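Side-chain contacts in haloacid delahogenase-like family hydrolase (Xanthomonas campestris pv. campestris, PDB 2PKE), which is probably a magnesium-dependent phosphatase of the haloacid dehalogenase-like hydrolase superfamily, its physiological substrate not established: residues Gly10-Leu15 with Ala245-Gln250; Ala36-Ile41 with Ile80-Glu85; Arg226-Pro231 with Pro237-Ala242. One frame throughout, in Å; residues are numbered along the deposited sequence.

How the interactions relate
Interactions 1 and 3 share helix 236-250 and lie on the same side of the chain's centre, with their own centres about 13 Å apart. They meet directly where, in one conformer of Arg228, its NH2 in interaction 3 lies 2.7 Å from Gln246 OE1 of interaction 1, a probable hydrogen bond. Both belong to the domain built on the parallel sheet. Interaction 2, between 36-41 and 80-85, lies among the helices on the opposite side of the chain's centre, about 50 Å from interaction 1 and 41 Å from interaction 3, centre to centre. The magnesium ion is bound by Asp19, Asp21 and Asn187; the side chain of Val230 in interaction 3 is about 11 Å from that of Asn187.

Interaction 1 of 3, residues Gly10-Leu15 with Ala245-Gln250; sequences GQAIQL and AQAGRQ
Ala12 and Ala247 meet methyl to methyl, CB to CB at 3.6 Å, in an apolar contact that is small (122 Å² buried over both sides) but close. The Ala12 methyl also rests against the helix backbone beside it, 3.4 Å from Gly248 N. The CA atoms of Ala12 and Gly248 are 4.9 Å apart, the shortest CA-CA distance between the segments. A second apolar branch comes from Ile13, whose CG1 is anti to the carbonyl carbon; chi1 -66° and chi2 -52° together bring CD1 to 4.1 Å from Ala247 CB, and Trp202 of strand 202-205 touches both Ile13 and Ala247.

In the fold, this is where the last helix, 236-250, packs against the loop leading into strand 15-18, a central strand of the Rossmann-like parallel sheet of HAD hydrolases, so the two ends of the chain are brought together.

Polar bonds hold the loop from its flanks. Gln11 NE2 donates to Ile13 O at 2.9 Å, within the carbonyl plane and with an N-H...O angle of 159°, so the side-chain amide ties Gln11 to the backbone two residues on; the same nitrogen also bonds to Asp127 O. One turn back on the helix, Asp244 OD1 accepts from the backbone N atoms of both Ala12 and Ile13, fixing the loop next to the methyl contact.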
ATOM      1  N   GLY A  10      35.599  -5.438  -4.359  1.00 28.44           N
ATOM      2  CA  GLY A  10      35.921  -6.850  -4.470  1.00 27.27           C
ATOM      3  C   GLY A  10      34.778  -7.776  -4.825  1.00 29.02           C
ATOM      4  O   GLY A  10      34.965  -8.986  -4.773  1.00 29.29           O
ATOM      5  N   GLN A  11      33.597  -7.209  -5.115  1.00 27.15           N
ATOM      6  CA  GLN A  11      32.432  -7.967  -5.628  1.00 27.70           C
ATOM      7  C   GLN A  11      31.660  -7.095  -6.617  1.00 24.88           C
ATOM      8  O   GLN A  11      31.731  -5.861  -6.549  1.00 27.23           O
ATOM      9  CB  GLN A  11      31.507  -8.455  -4.494  1.00 27.54           C
ATOM     10  CG  GLN A  11      30.683  -7.371  -3.851  1.00 24.64           C
ATOM     11  CD  GLN A  11      30.041  -7.829  -2.547  1.00 27.66           C
ATOM     12  OE1 GLN A  11      30.750  -8.182  -1.607  1.00 31.37           O
ATOM     13  NE2 GLN A  11      28.704  -7.826  -2.482  1.00 28.25           N
ATOM     14  N   ALA A  12      30.909  -7.720  -7.518  1.00 22.31           N
ATOM     15  CA  ALA A  12      30.185  -6.990  -8.566  1.00 19.82           C
ATOM     16  C   ALA A  12      28.722  -6.802  -8.155  1.00 21.06           C
ATOM     17  O   ALA A  12      28.234  -5.676  -8.121  1.00 26.47           O
ATOM     18  CB  ALA A  12      30.290  -7.690  -9.913  1.00 19.35           C
ATOM     19  N   ILE A  13      28.040  -7.874  -7.750  1.00 23.79           N
ATOM     20  CA  ILE A  13      26.654  -7.751  -7.290  1.00 20.04           C
ATOM     21  C   ILE A  13      26.654  -7.142  -5.869  1.00 21.65           C
ATOM     22  O   ILE A  13      27.449  -7.529  -5.024  1.00 22.42           O
ATOM     23  CB  ILE A  13      25.933  -9.132  -7.305  1.00 20.30           C
ATOM     24  CG1 ILE A  13      25.756  -9.685  -8.719  1.00 21.96           C
ATOM     25  CG2 ILE A  13      24.573  -9.113  -6.488  1.00 15.46           C
ATOM     26  CD1 ILE A  13      25.129  -8.769  -9.666  1.00 18.36           C
ATOM     27  N   GLN A  14      25.786  -6.176  -5.612  1.00 21.48           N
ATOM     28  CA  GLN A  14      25.739  -5.519  -4.308  1.00 19.80           C
ATOM     29  C   GLN A  14      24.419  -5.702  -3.576  1.00 20.98           C
ATOM     30  O   GLN A  14      24.368  -5.496  -2.367  1.00 22.93           O
ATOM     31  CB  GLN A  14      25.997  -4.013  -4.471  1.00 18.68           C
ATOM     32  CG  GLN A  14      27.323  -3.637  -5.123  1.00 20.49           C
ATOM     33  CD  GLN A  14      28.494  -3.906  -4.260  1.00 21.43           C
ATOM     34  OE1 GLN A  14      28.359  -4.006  -3.031  1.00 28.08           O
ATOM     35  NE2 GLN A  14      29.692  -3.998  -4.872  1.00 17.10           N
ATOM     36  N   LEU A  15      23.351  -6.071  -4.292  1.00 19.27           N
ATOM     37  CA  LEU A  15      22.031  -6.085  -3.724  1.00 19.46           C
ATOM     38  C   LEU A  15      21.255  -7.287  -4.237  1.00 20.28           C
ATOM     39  O   LEU A  15      21.278  -7.571  -5.403  1.00 15.41           O
ATOM     40  CB  LEU A  15      21.280  -4.805  -4.049  1.00 21.08           C
ATOM     41  CG  LEU A  15      19.859  -4.653  -3.520  1.00 22.39           C
ATOM     42  CD1 LEU A  15      19.756  -4.585  -1.969  1.00 19.02           C
ATOM     43  CD2 LEU A  15      19.174  -3.403  -4.121  1.00 22.00           C
ATOM     44  N   ALA A 245      30.122 -13.724  -9.895  1.00 22.84           N
ATOM     45  CA  ALA A 245      31.376 -14.025 -10.584  1.00 22.50           C
ATOM     46  C   ALA A 245      31.306 -13.590 -12.055  1.00 22.07           C
ATOM     47  O   ALA A 245      32.199 -12.941 -12.546  1.00 20.09           O
ATOM     48  CB  ALA A 245      31.710 -15.487 -10.472  1.00 21.02           C
ATOM     49  N   GLN A 246      30.207 -13.945 -12.718  1.00 21.74           N
ATOM     50  CA  GLN A 246      29.931 -13.597 -14.119  1.00 19.93           C
ATOM     51  C   GLN A 246      29.911 -12.079 -14.305  1.00 22.74           C
ATOM     52  O   GLN A 246      30.522 -11.530 -15.228  1.00 24.11           O
ATOM     53  CB  GLN A 246      28.578 -14.218 -14.483  1.00 19.44           C
ATOM     54  CG  GLN A 246      28.133 -14.068 -15.949  1.00 24.55           C
ATOM     55  CD  GLN A 246      26.834 -14.866 -16.300  1.00 25.30           C
ATOM     56  OE1 GLN A 246      26.386 -15.728 -15.551  1.00 25.91           O
ATOM     57  NE2 GLN A 246      26.226 -14.517 -17.443  1.00 28.63           N
ATOM     58  N   ALA A 247      29.230 -11.396 -13.390  1.00 20.07           N
ATOM     59  CA  ALA A 247      29.107  -9.922 -13.442  1.00 20.74           C
ATOM     60  C   ALA A 247      30.474  -9.229 -13.358  1.00 18.61           C
ATOM     61  O   ALA A 247      30.784  -8.242 -14.073  1.00 20.71           O
ATOM     62  CB  ALA A 247      28.184  -9.444 -12.284  1.00 16.72           C
ATOM     63  N   GLY A 248      31.279  -9.730 -12.442  1.00 18.14           N
ATOM     64  CA  GLY A 248      32.619  -9.194 -12.236  1.00 20.05           C
ATOM     65  C   GLY A 248      33.540  -9.368 -13.433  1.00 21.15           C
ATOM     66  O   GLY A 248      34.324  -8.509 -13.700  1.00 20.11           O
ATOM     67  N   ARG A 249      33.427 -10.467 -14.171  1.00 25.17           N
ATOM     68  CA  ARG A 249      34.237 -10.668 -15.379  1.00 24.61           C
ATOM     69  C   ARG A 249      33.835  -9.699 -16.502  1.00 28.04           C
ATOM     70  O   ARG A 249      34.597  -9.481 -17.439  1.00 27.55           O
ATOM     71  CB  ARG A 249      34.082 -12.105 -15.875  1.00 21.85           C
ATOM     72  CG  ARG A 249      34.869 -13.152 -15.134  1.00 24.13           C
ATOM     73  CD  ARG A 249      34.788 -14.502 -15.817  1.00 24.33           C
ATOM     74  NE  ARG A 249      33.537 -15.238 -15.545  1.00 26.47           N
ATOM     75  CZ  ARG A 249      33.321 -16.013 -14.481  1.00 23.04           C
ATOM     76  NH1 ARG A 249      34.246 -16.203 -13.556  1.00 22.73           N
ATOM     77  NH2 ARG A 249      32.156 -16.626 -14.327  1.00 28.55           N
ATOM     78  N   GLN A 250      32.634  -9.135 -16.417  1.00 30.59           N
ATOM     79  CA  GLN A 250      32.109  -8.239 -17.436  1.00 36.97           C
ATOM     80  C   GLN A 250      32.176  -6.774 -17.053  1.00 41.97           C
ATOM     81  O   GLN A 250      31.812  -5.934 -17.862  1.00 45.71           O
ATOM     82  CB  GLN A 250      30.644  -8.552 -17.694  1.00 36.60           C
ATOM     83  CG  GLN A 250      30.366  -9.977 -18.127  1.00 39.34           C
ATOM     84  CD  GLN A 250      28.893 -10.188 -18.378  1.00 46.57           C
ATOM     85  OE1 GLN A 250      28.070  -9.323 -18.067  1.00 52.57           O
ATOM     86  NE2 GLN A 250      28.546 -11.335 -18.937  1.00 51.17           N
TER

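Interaction 2 of 3, residues Ala36-Ile41 with Ile80-Glu85; sequences ADFEAI and IETAIE
Within the group of helices inserted between strand 15-18 and strand 129-135, helix 28-42 packs on helix 72-86 through one aromatic side chain. Phe38 supplies everything that segment 36-41 brings to the contact, while Thr82 and Ala83, consecutive residues, receive it. The CG of Phe38 is anti to the backbone N (chi1 177°), an extended setting that points the ring from helix 28-42 to helix 72-86; it spans a backbone separation of 8.6 Å, measured between the CA atoms of Phe38 and Ala83.

Two neighbouring ring atoms do the touching. Phe38 CZ, at the far end of the ring, lies 4.1 Å from Thr82 CB and also 4.1 Å from Thr82 CG2, the Phe38 and Thr82 side chains crossing at about a right angle. Next to it, Phe38 CE1 is 4.1 Å from Ala83 CB. These are ordinary van der Waals separations, and the 111 Å² buried over both sides is modest.

The Thr82 rotamer explains how a polar residue serves here. Its CG2 is anti to the backbone N and joins the apolar surface met by the ring, whereas OG1 (chi1 -54°) turns back along its own helix and is hydrogen-bonded to Ser78 O. The hydroxyl is thereby satisfied within helix 72-86. Thr82 also packs on Leu57 and Val60 of helix 57-68, and Ala83 on Ile91. On the same helix, Glu81 OE1 forms a salt bridge with Arg104 NH2 of the second subunit, so the subunit interface lies close by. Helices placed between the first strand of the sheet and the next, as here, are consistent with the alpha-helical (C1) cap of many HAD hydrolases.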
ATOM      1  N   ALA A  36     -11.459 -22.610  -4.235  1.00 27.69           N
ATOM      2  CA  ALA A  36     -12.240 -23.838  -4.001  1.00 26.13           C
ATOM      3  C   ALA A  36     -13.395 -23.599  -3.049  1.00 25.00           C
ATOM      4  O   ALA A  36     -14.434 -24.227  -3.186  1.00 24.61           O
ATOM      5  CB  ALA A  36     -11.339 -24.977  -3.462  1.00 25.87           C
ATOM      6  N   ASP A  37     -13.230 -22.708  -2.075  1.00 21.88           N
ATOM      7  CA  ASP A  37     -14.359 -22.350  -1.180  1.00 23.64           C
ATOM      8  C   ASP A  37     -15.391 -21.548  -1.956  1.00 20.63           C
ATOM      9  O   ASP A  37     -16.585 -21.794  -1.804  1.00 24.33           O
ATOM     10  CB  ASP A  37     -13.905 -21.557   0.051  1.00 23.61           C
ATOM     11  CG  ASP A  37     -13.086 -22.385   1.033  1.00 30.12           C
ATOM     12  OD1 ASP A  37     -13.349 -23.591   1.183  1.00 44.88           O
ATOM     13  OD2 ASP A  37     -12.167 -21.812   1.656  1.00 39.07           O
ATOM     14  N   PHE A  38     -14.929 -20.619  -2.801  1.00 20.64           N
ATOM     15  CA  PHE A  38     -15.792 -19.860  -3.728  1.00 21.46           C
ATOM     16  C   PHE A  38     -16.649 -20.801  -4.586  1.00 24.31           C
ATOM     17  O   PHE A  38     -17.870 -20.720  -4.574  1.00 25.97           O
ATOM     18  CB  PHE A  38     -14.914 -18.959  -4.602  1.00 25.04           C
ATOM     19  CG  PHE A  38     -15.656 -18.177  -5.643  1.00 19.93           C
ATOM     20  CD1 PHE A  38     -16.610 -17.230  -5.286  1.00 21.58           C
ATOM     21  CD2 PHE A  38     -15.373 -18.331  -6.982  1.00 23.37           C
ATOM     22  CE1 PHE A  38     -17.263 -16.478  -6.257  1.00 19.96           C
ATOM     23  CE2 PHE A  38     -16.062 -17.580  -7.948  1.00 22.93           C
ATOM     24  CZ  PHE A  38     -16.999 -16.665  -7.562  1.00 19.98           C
ATOM     25  N   GLU A  39     -15.995 -21.723  -5.283  1.00 24.05           N
ATOM     26  CA  GLU A  39     -16.656 -22.739  -6.110  1.00 22.90           C
ATOM     27  C   GLU A  39     -17.645 -23.570  -5.292  1.00 20.25           C
ATOM     28  O   GLU A  39     -18.749 -23.852  -5.748  1.00 23.35           O
ATOM     29  CB  GLU A  39     -15.569 -23.608  -6.781  1.00 26.58           C
ATOM     30  CG  GLU A  39     -16.032 -24.872  -7.507  1.00 16.47           C
ATOM     31  N   ALA A  40     -17.269 -23.920  -4.062  1.00 23.79           N
ATOM     32  CA  ALA A  40     -18.160 -24.650  -3.139  1.00 23.33           C
ATOM     33  C   ALA A  40     -19.393 -23.820  -2.815  1.00 24.07           C
ATOM     34  O   ALA A  40     -20.493 -24.342  -2.817  1.00 23.52           O
ATOM     35  CB  ALA A  40     -17.435 -25.055  -1.875  1.00 23.87           C
ATOM     36  N   ILE A  41     -19.246 -22.526  -2.553  1.00 23.86           N
ATOM     37  CA  ILE A  41     -20.456 -21.656  -2.398  1.00 22.61           C
ATOM     38  C   ILE A  41     -21.349 -21.662  -3.659  1.00 23.96           C
ATOM     39  O   ILE A  41     -22.594 -21.874  -3.592  1.00 21.32           O
ATOM     40  CB  ILE A  41     -20.092 -20.192  -2.054  1.00 20.04           C
ATOM     41  CG1 ILE A  41     -19.406 -20.132  -0.700  1.00 21.21           C
ATOM     42  CG2 ILE A  41     -21.341 -19.343  -2.027  1.00 19.52           C
ATOM     43  CD1 ILE A  41     -18.611 -18.936  -0.510  1.00 20.13           C
ATOM     44  N   ILE A  80     -17.417 -11.373  -5.417  1.00 15.92           N
ATOM     45  CA  ILE A  80     -18.818 -11.039  -5.112  1.00 19.64           C
ATOM     46  C   ILE A  80     -19.506 -10.737  -6.454  1.00 22.07           C
ATOM     47  O   ILE A  80     -20.599 -11.273  -6.790  1.00 21.65           O
ATOM     48  CB  ILE A  80     -18.960  -9.850  -4.086  1.00 20.72           C
ATOM     49  CG1 ILE A  80     -18.610 -10.316  -2.648  1.00 22.68           C
ATOM     50  CG2 ILE A  80     -20.393  -9.269  -4.134  1.00 18.67           C
ATOM     51  CD1 ILE A  80     -18.107  -9.210  -1.681  1.00 19.24           C
ATOM     52  N   GLU A  81     -18.838  -9.894  -7.226  1.00 20.77           N
ATOM     53  CA  GLU A  81     -19.339  -9.448  -8.519  1.00 23.56           C
ATOM     54  C   GLU A  81     -19.540 -10.629  -9.463  1.00 20.67           C
ATOM     55  O   GLU A  81     -20.557 -10.746 -10.138  1.00 21.99           O
ATOM     56  CB  GLU A  81     -18.357  -8.408  -9.049  1.00 24.85           C
ATOM     57  CG  GLU A  81     -18.891  -7.450 -10.051  1.00 39.40           C
ATOM     58  CD  GLU A  81     -18.123  -6.126 -10.040  1.00 47.89           C
ATOM     59  OE1 GLU A  81     -16.870  -6.143 -10.109  1.00 43.22           O
ATOM     60  OE2 GLU A  81     -18.783  -5.067  -9.953  1.00 50.67           O
ATOM     61  N   THR A  82     -18.575 -11.531  -9.490  1.00 21.99           N
ATOM     62  CA  THR A  82     -18.672 -12.745 -10.310  1.00 21.08           C
ATOM     63  C   THR A  82     -19.830 -13.668  -9.910  1.00 21.00           C
ATOM     64  O   THR A  82     -20.527 -14.223 -10.785  1.00 24.14           O
ATOM     65  CB  THR A  82     -17.397 -13.570 -10.209  1.00 21.61           C
ATOM     66  OG1 THR A  82     -16.248 -12.768 -10.526  1.00 18.74           O
ATOM     67  CG2 THR A  82     -17.444 -14.737 -11.169  1.00 16.53           C
ATOM     68  N   ALA A  83     -20.022 -13.874  -8.595  1.00 20.90           N
ATOM     69  CA  ALA A  83     -21.130 -14.732  -8.084  1.00 17.93           C
ATOM     70  C   ALA A  83     -22.497 -14.189  -8.412  1.00 18.93           C
ATOM     71  O   ALA A  83     -23.422 -14.957  -8.748  1.00 16.39           O
ATOM     72  CB  ALA A  83     -21.012 -14.938  -6.578  1.00 16.28           C
ATOM     73  N   ILE A  84     -22.646 -12.875  -8.306  1.00 17.50           N
ATOM     74  CA  ILE A  84     -23.895 -12.237  -8.623  1.00 19.61           C
ATOM     75  C   ILE A  84     -24.195 -12.442 -10.121  1.00 19.27           C
ATOM     76  O   ILE A  84     -25.344 -12.734 -10.503  1.00 16.61           O
ATOM     77  CB  ILE A  84     -23.906 -10.747  -8.169  1.00 18.06           C
ATOM     78  CG1 ILE A  84     -23.884 -10.683  -6.635  1.00 20.44           C
ATOM     79  CG2 ILE A  84     -25.183 -10.067  -8.595  1.00 12.48           C
ATOM     80  CD1 ILE A  84     -23.575  -9.328  -6.034  1.00 21.62           C
ATOM     81  N   GLU A  85     -23.177 -12.310 -10.956  1.00 19.61           N
ATOM     82  CA  GLU A  85     -23.313 -12.603 -12.402  1.00 22.13           C
ATOM     83  C   GLU A  85     -23.636 -14.042 -12.714  1.00 20.50           C
ATOM     84  O   GLU A  85     -24.567 -14.336 -13.490  1.00 18.74           O
ATOM     85  CB  GLU A  85     -22.021 -12.294 -13.156  1.00 26.09           C
ATOM     86  CG  GLU A  85     -21.644 -10.842 -13.189  1.00 34.02           C
ATOM     87  CD  GLU A  85     -22.612 -10.020 -13.982  1.00 46.64           C
ATOM     88  OE1 GLU A  85     -23.034 -10.469 -15.075  1.00 54.78           O
ATOM     89  OE2 GLU A  85     -22.965  -8.924 -13.494  1.00 61.43           O
TER

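Interaction 3 of 3, residues Arg226-Pro231 with Pro237-Ala242; sequences RLREVP and PAAVRA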
ATOM      1  N   ARG A 226      21.826 -14.315 -18.057  1.00 22.68           N
ATOM      2  CA  ARG A 226      21.733 -13.514 -16.836  1.00 22.82           C
ATOM      3  C   ARG A 226      20.712 -14.062 -15.808  1.00 21.64           C
ATOM      4  O   ARG A 226      20.400 -13.395 -14.845  1.00 18.55           O
ATOM      5  CB  ARG A 226      21.348 -12.086 -17.161  1.00 23.70           C
ATOM      6  CG  ARG A 226      22.259 -11.427 -18.186  1.00 30.56           C
ATOM      7  CD  ARG A 226      21.747  -9.998 -18.478  1.00 30.45           C
ATOM      8  NE  ARG A 226      22.198  -9.034 -17.458  1.00 26.24           N
ATOM      9  CZ  ARG A 226      23.455  -8.618 -17.320  1.00 34.71           C
ATOM     10  NH1 ARG A 226      24.425  -9.080 -18.100  1.00 38.68           N
ATOM     11  NH2 ARG A 226      23.754  -7.730 -16.384  1.00 35.47           N
ATOM     12  N   LEU A 227      20.224 -15.271 -16.040  1.00 19.01           N
ATOM     13  CA  LEU A 227      19.279 -15.925 -15.179  1.00 24.51           C
ATOM     14  C   LEU A 227      19.841 -17.302 -14.773  1.00 23.74           C
ATOM     15  O   LEU A 227      20.512 -17.948 -15.570  1.00 27.04           O
ATOM     16  CB  LEU A 227      18.027 -16.136 -16.027  1.00 26.28           C
ATOM     17  CG  LEU A 227      16.888 -16.990 -15.581  1.00 30.59           C
ATOM     18  CD1 LEU A 227      16.331 -16.318 -14.374  1.00 28.68           C
ATOM     19  CD2 LEU A 227      15.867 -17.006 -16.694  1.00 28.99           C
ATOM     20  N   ARG A 228      19.562 -17.716 -13.542  0.50 22.39           N
ATOM     21  CA  ARG A 228      19.737 -19.119 -13.090  0.50 20.72           C
ATOM     22  C   ARG A 228      18.381 -19.628 -12.663  0.50 20.43           C
ATOM     23  O   ARG A 228      17.599 -18.897 -12.035  0.50 19.41           O
ATOM     24  CB  ARG A 228      20.668 -19.203 -11.889  0.50 22.24           C
ATOM     25  CG  ARG A 228      22.062 -18.677 -12.127  0.50 20.13           C
ATOM     26  CD  ARG A 228      22.873 -19.645 -12.966  0.50 22.57           C
ATOM     27  NE  ARG A 228      24.245 -19.160 -13.114  0.50 24.40           N
ATOM     28  CZ  ARG A 228      24.665 -18.339 -14.071  0.50 25.21           C
ATOM     29  NH1 ARG A 228      23.825 -17.866 -15.008  0.50 12.75           N
ATOM     30  NH2 ARG A 228      25.941 -17.960 -14.070  0.50 25.44           N
ATOM     31  N   GLU A 229      18.078 -20.874 -13.004  1.00 19.26           N
ATOM     32  CA  GLU A 229      16.893 -21.507 -12.464  1.00 22.06           C
ATOM     33  C   GLU A 229      17.395 -22.361 -11.328  1.00 22.84           C
ATOM     34  O   GLU A 229      18.259 -23.214 -11.514  1.00 23.45           O
ATOM     35  CB  GLU A 229      16.127 -22.323 -13.489  1.00 21.99           C
ATOM     36  CG  GLU A 229      14.728 -22.680 -12.974  1.00 29.05           C
ATOM     37  CD  GLU A 229      13.939 -23.484 -13.975  1.00 36.45           C
ATOM     38  OE1 GLU A 229      14.296 -23.448 -15.170  1.00 41.28           O
ATOM     39  OE2 GLU A 229      12.974 -24.166 -13.569  1.00 42.81           O
ATOM     40  N   VAL A 230      16.865 -22.095 -10.150  1.00 22.13           N
ATOM     41  CA  VAL A 230      17.284 -22.763  -8.924  1.00 24.85           C
ATOM     42  C   VAL A 230      16.052 -23.415  -8.271  1.00 25.51           C
ATOM     43  O   VAL A 230      15.144 -22.709  -7.874  1.00 27.42           O
ATOM     44  CB  VAL A 230      17.900 -21.753  -7.961  1.00 25.06           C
ATOM     45  CG1 VAL A 230      18.286 -22.454  -6.665  1.00 27.15           C
ATOM     46  CG2 VAL A 230      19.103 -21.009  -8.637  1.00 23.30           C
ATOM     47  N   PRO A 231      16.002 -24.765  -8.206  1.00 24.52           N
ATOM     48  CA  PRO A 231      14.780 -25.461  -7.770  1.00 25.87           C
ATOM     49  C   PRO A 231      14.314 -25.210  -6.323  1.00 21.82           C
ATOM     50  O   PRO A 231      13.132 -25.193  -6.081  1.00 23.45           O
ATOM     51  CB  PRO A 231      15.122 -26.947  -7.962  1.00 23.81           C
ATOM     52  CG  PRO A 231      16.286 -26.977  -8.833  1.00 27.02           C
ATOM     53  CD  PRO A 231      17.044 -25.712  -8.617  1.00 29.29           C
ATOM     54  N   PRO A 237      22.143 -19.111  -2.428  1.00 21.67           N
ATOM     55  CA  PRO A 237      23.415 -18.442  -2.130  1.00 20.03           C
ATOM     56  C   PRO A 237      24.497 -18.763  -3.178  1.00 19.00           C
ATOM     57  O   PRO A 237      25.158 -17.837  -3.681  1.00 20.14           O
ATOM     58  CB  PRO A 237      23.755 -18.959  -0.708  1.00 20.39           C
ATOM     59  CG  PRO A 237      22.427 -19.400  -0.134  1.00 22.33           C
ATOM     60  CD  PRO A 237      21.707 -19.965  -1.290  1.00 21.53           C
ATOM     61  N   ALA A 238      24.608 -20.032  -3.563  1.00 17.89           N
ATOM     62  CA  ALA A 238      25.541 -20.454  -4.637  1.00 20.50           C
ATOM     63  C   ALA A 238      25.249 -19.747  -5.975  1.00 19.41           C
ATOM     64  O   ALA A 238      26.159 -19.355  -6.705  1.00 20.54           O
ATOM     65  CB  ALA A 238      25.499 -22.005  -4.828  1.00 20.02           C
ATOM     66  N   ALA A 239      23.973 -19.585  -6.272  1.00 19.32           N
ATOM     67  CA  ALA A 239      23.515 -18.948  -7.516  1.00 20.35           C
ATOM     68  C   ALA A 239      23.877 -17.488  -7.505  1.00 19.30           C
ATOM     69  O   ALA A 239      24.350 -16.993  -8.500  1.00 23.23           O
ATOM     70  CB  ALA A 239      21.992 -19.169  -7.757  1.00 19.37           C
ATOM     71  N   VAL A 240      23.718 -16.829  -6.362  1.00 19.41           N
ATOM     72  CA  VAL A 240      24.083 -15.410  -6.227  1.00 20.09           C
ATOM     73  C   VAL A 240      25.580 -15.238  -6.487  1.00 21.98           C
ATOM     74  O   VAL A 240      26.001 -14.336  -7.244  1.00 20.31           O
ATOM     75  CB  VAL A 240      23.687 -14.816  -4.841  1.00 17.28           C
ATOM     76  CG1 VAL A 240      24.406 -13.382  -4.589  1.00 15.65           C
ATOM     77  CG2 VAL A 240      22.178 -14.724  -4.739  1.00 20.46           C
ATOM     78  N   ARG A 241      26.370 -16.126  -5.879  1.00 20.13           N
ATOM     79  CA  ARG A 241      27.804 -16.095  -6.016  1.00 24.54           C
ATOM     80  C   ARG A 241      28.229 -16.308  -7.461  1.00 20.68           C
ATOM     81  O   ARG A 241      29.189 -15.701  -7.898  1.00 20.21           O
ATOM     82  CB  ARG A 241      28.442 -17.184  -5.184  1.00 24.93           C
ATOM     83  CG  ARG A 241      28.493 -16.887  -3.757  1.00 32.72           C
ATOM     84  CD  ARG A 241      29.053 -18.061  -2.957  1.00 35.09           C
ATOM     85  NE  ARG A 241      28.467 -17.932  -1.657  1.00 43.09           N
ATOM     86  CZ  ARG A 241      27.692 -18.827  -1.061  1.00 43.19           C
ATOM     87  NH1 ARG A 241      27.480 -20.040  -1.591  1.00 29.20           N
ATOM     88  NH2 ARG A 241      27.184 -18.501   0.123  1.00 39.45           N
ATOM     89  N   ALA A 242      27.529 -17.207  -8.170  1.00 19.98           N
ATOM     90  CA  ALA A 242      27.865 -17.541  -9.531  1.00 17.59           C
ATOM     91  C   ALA A 242      27.555 -16.348 -10.430  1.00 19.25           C
ATOM     92  O   ALA A 242      28.347 -16.025 -11.318  1.00 18.63           O
ATOM     93  CB  ALA A 242      27.069 -18.825 -10.020  1.00 16.40           C
TER
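Val230 and Ala239 make the closest approach, Val230 CG2 lying 3.5 Å from Ala239 CB. The valine's CG1 is anti to the backbone N (chi1 178°), which places CG2 beside that nitrogen and brings this methyl against the alanine. Both residues are buried.

Arg228, two residues earlier and, like Val230, with its CB directed toward the helix, arrives by a folded route. Its CG is anti to the carbonyl carbon and the chain bends at chi2 (-75°). Arg228 CB stays 4.3 Å from Ala239 CB. In the conformer described, one of two modelled, Arg228 NE runs on to 4.2 Å from Ala242 CB, and the guanidinium comes obliquely to the helix backbone, with NH2 4.1 Å from Ala242 O. In that conformer its polar anchors are different: NH2 probably hydrogen-bonds to Gln246 OE1 one turn farther along the helix, and NH1 bonds to Pro225 O, with a weak bond to Leu227 O at 3.4 Å.

Strand 227-229 is an outermost strand of the parallel sheet within this chain, paired through backbone bonds with strand 202-205; helix 236-250 packs against both strands, with Ile204 touching Val230 and Ala239, and meets helix 117-125 through Pro237 and Val240.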